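Local coordinates for nitrogen regulatory PII-like protein (Bacillus subtilis subsp. subtilis, PDB 4R25), which is a PII-family nitrogen regulator required for full induction of the nrgAB operon when ammonium is limiting, at residues S68-V72 with D73-E77. Residues are numbered along the deposited sequence; the frame is centred on the assembly and turned at random.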
ATOM      1  N   SER A  68     -13.369  -8.049  -8.023  1.00 60.58           N
ATOM      2  CA  SER A  68     -13.289  -9.246  -8.841  1.00 54.59           C
ATOM      3  C   SER A  68     -14.480  -9.295  -9.789  1.00 57.56           C
ATOM      4  O   SER A  68     -14.318  -9.146 -10.996  1.00 54.15           O
ATOM      5  CB  SER A  68     -13.240 -10.495  -7.967  1.00 61.15           C
ATOM      6  OG  SER A  68     -12.945 -11.633  -8.752  1.00 68.96           O
ATOM      7  N   LYS A  69     -15.677  -9.490  -9.240  1.00 74.29           N
ATOM      8  CA  LYS A  69     -16.892  -9.503 -10.055  1.00 62.19           C
ATOM      9  C   LYS A  69     -17.073  -8.152 -10.720  1.00 62.88           C
ATOM     10  O   LYS A  69     -17.174  -8.055 -11.939  1.00 83.38           O
ATOM     11  CB  LYS A  69     -18.125  -9.836  -9.212  1.00 78.24           C
ATOM     12  CG  LYS A  69     -18.197 -11.282  -8.748  1.00 72.95           C
ATOM     13  CD  LYS A  69     -18.313 -11.355  -7.237  1.00 90.07           C
ATOM     14  CE  LYS A  69     -17.153 -10.629  -6.557  1.00 73.82           C
ATOM     15  NZ  LYS A  69     -17.268 -10.703  -5.076  1.00 82.29           N
ATOM     16  N   VAL A  70     -17.116  -7.105  -9.906  1.00 62.30           N
ATOM     17  CA  VAL A  70     -17.160  -5.750 -10.430  1.00 60.33           C
ATOM     18  C   VAL A  70     -15.893  -5.475 -11.216  1.00 69.93           C
ATOM     19  O   VAL A  70     -14.790  -5.565 -10.676  1.00 68.92           O
ATOM     20  CB  VAL A  70     -17.243  -4.723  -9.317  1.00 71.65           C
ATOM     21  CG1 VAL A  70     -17.214  -3.328  -9.912  1.00 47.96           C
ATOM     22  CG2 VAL A  70     -18.493  -4.960  -8.473  1.00 59.87           C
ATOM     23  N   PRO A  71     -16.051  -5.139 -12.498  1.00 64.38           N
ATOM     24  CA  PRO A  71     -14.929  -5.007 -13.423  1.00 42.80           C
ATOM     25  C   PRO A  71     -14.058  -3.807 -13.104  1.00 63.99           C
ATOM     26  O   PRO A  71     -14.573  -2.712 -12.872  1.00 53.52           O
ATOM     27  CB  PRO A  71     -15.620  -4.802 -14.776  1.00 45.24           C
ATOM     28  CG  PRO A  71     -17.001  -5.338 -14.586  1.00 52.87           C
ATOM     29  CD  PRO A  71     -17.343  -4.979 -13.182  1.00 69.09           C
ATOM     30  N   VAL A  72     -12.745  -4.016 -13.108  1.00 48.67           N
ATOM     31  CA  VAL A  72     -11.802  -2.931 -12.880  1.00 58.69           C
ATOM     32  C   VAL A  72     -12.130  -1.713 -13.737  1.00 54.98           C
ATOM     33  O   VAL A  72     -12.195  -0.592 -13.230  1.00 54.85           O
ATOM     34  CB  VAL A  72     -10.359  -3.368 -13.179  1.00 62.25           C
ATOM     35  CG1 VAL A  72      -9.431  -2.173 -13.152  1.00 67.00           C
ATOM     36  CG2 VAL A  72      -9.908  -4.387 -12.176  1.00 55.73           C
ATOM     37  N   ASP A  73     -12.337  -1.933 -15.032  1.00 61.92           N
ATOM     38  CA  ASP A  73     -12.490  -0.828 -15.974  1.00 52.23           C
ATOM     39  C   ASP A  73     -13.728   0.034 -15.697  1.00 59.19           C
ATOM     40  O   ASP A  73     -13.760   1.223 -16.033  1.00 57.08           O
ATOM     41  CB  ASP A  73     -12.463  -1.348 -17.413  1.00 73.65           C
ATOM     42  CG  ASP A  73     -11.131  -1.985 -17.776  1.00 95.38           C
ATOM     43  OD1 ASP A  73     -10.142  -1.775 -17.044  1.00 82.44           O
ATOM     44  OD2 ASP A  73     -11.070  -2.685 -18.809  1.00 96.42           O
ATOM     45  N   GLN A  74     -14.740  -0.565 -15.075  1.00 49.34           N
ATOM     46  CA  GLN A  74     -15.907   0.189 -14.639  1.00 36.81           C
ATOM     47  C   GLN A  74     -15.555   0.996 -13.385  1.00 56.12           C
ATOM     48  O   GLN A  74     -16.063   2.097 -13.196  1.00 53.38           O
ATOM     49  CB  GLN A  74     -17.095  -0.751 -14.381  1.00 58.84           C
ATOM     50  CG  GLN A  74     -18.473  -0.111 -14.569  1.00 68.71           C
ATOM     51  CD  GLN A  74     -19.634  -1.101 -14.426  1.00 75.83           C
ATOM     52  OE1 GLN A  74     -20.752  -0.720 -14.062  1.00 60.80           O
ATOM     53  NE2 GLN A  74     -19.370  -2.370 -14.713  1.00 59.47           N
ATOM     54  N   VAL A  75     -14.662   0.466 -12.544  1.00 63.59           N
ATOM     55  CA  VAL A  75     -14.180   1.214 -11.375  1.00 40.27           C
ATOM     56  C   VAL A  75     -13.321   2.399 -11.776  1.00 45.09           C
ATOM     57  O   VAL A  75     -13.497   3.509 -11.271  1.00 58.17           O
ATOM     58  CB  VAL A  75     -13.328   0.362 -10.407  1.00 50.40           C
ATOM     59  CG1 VAL A  75     -12.776   1.252  -9.296  1.00 33.11           C
ATOM     60  CG2 VAL A  75     -14.136  -0.783  -9.824  1.00 41.39           C
ATOM     61  N   THR A  76     -12.373   2.164 -12.675  1.00 48.70           N
ATOM     62  CA  THR A  76     -11.450   3.222 -13.055  1.00 60.97           C
ATOM     63  C   THR A  76     -12.140   4.305 -13.871  1.00 52.29           C
ATOM     64  O   THR A  76     -11.849   5.487 -13.702  1.00 54.49           O
ATOM     65  CB  THR A  76     -10.233   2.679 -13.815  1.00 53.35           C
ATOM     66  OG1 THR A  76     -10.638   2.225 -15.108  1.00 67.45           O
ATOM     67  CG2 THR A  76      -9.611   1.528 -13.048  1.00 46.20           C
ATOM     68  N   GLU A  77     -13.066   3.908 -14.741  1.00 56.82           N
ATOM     69  CA  GLU A  77     -13.769   4.880 -15.578  1.00 62.95           C
ATOM     70  C   GLU A  77     -14.635   5.802 -14.734  1.00 58.96           C
ATOM     71  O   GLU A  77     -14.693   7.012 -14.969  1.00 62.68           O
ATOM     72  CB  GLU A  77     -14.625   4.184 -16.633  1.00 52.95           C
ATOM     73  CG  GLU A  77     -15.375   5.149 -17.538  1.00 78.10           C
ATOM     74  CD  GLU A  77     -14.448   5.937 -18.452  1.00 97.09           C
ATOM     75  OE1 GLU A  77     -13.295   5.503 -18.668  1.00101.25           O
ATOM     76  OE2 GLU A  77     -14.875   6.995 -18.961  1.00118.28           O
TER
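P71 and V72 start helix 72-83 by handing their carbonyls to the amides of its first turn, with P71 as the N-cap residue. V75 N donates to P71 O over 3.2 Å, with 152° at the hydrogen. One residue on, T76 N reaches V72 O at 2.8 Å and 160° at the hydrogen. Both bonds span four residues, the alpha-helical spacing; a weak Q74 N to P71 O bond (3.1 Å) adds a three-residue link.

Side-chain contacts run alongside. V70 CG1 meets V75 CG2 at 4.0 Å, the two side chains crossing at about a right angle. V72 CG1, anti to its own N (chi1 171°), is carried to T76 CG2 at 3.7 Å. Q74 stretches out beside the P71 ring, its chain extended past CG, and NE2 stops 3.6 Å from P71 CD, a van der Waals contact.

Beyond the turn, V75 packs on I65 and V67 of strand 51-67 and on L22 of helix 15-25, V72 touches V67 and F4 of strand 4-10, and T76 touches I102 of the second subunit. The chemistry is that of a strand-to-helix connection in the PII fold: backbone bonds set the first turn, and V72 and V75 seat the helix on the sheet.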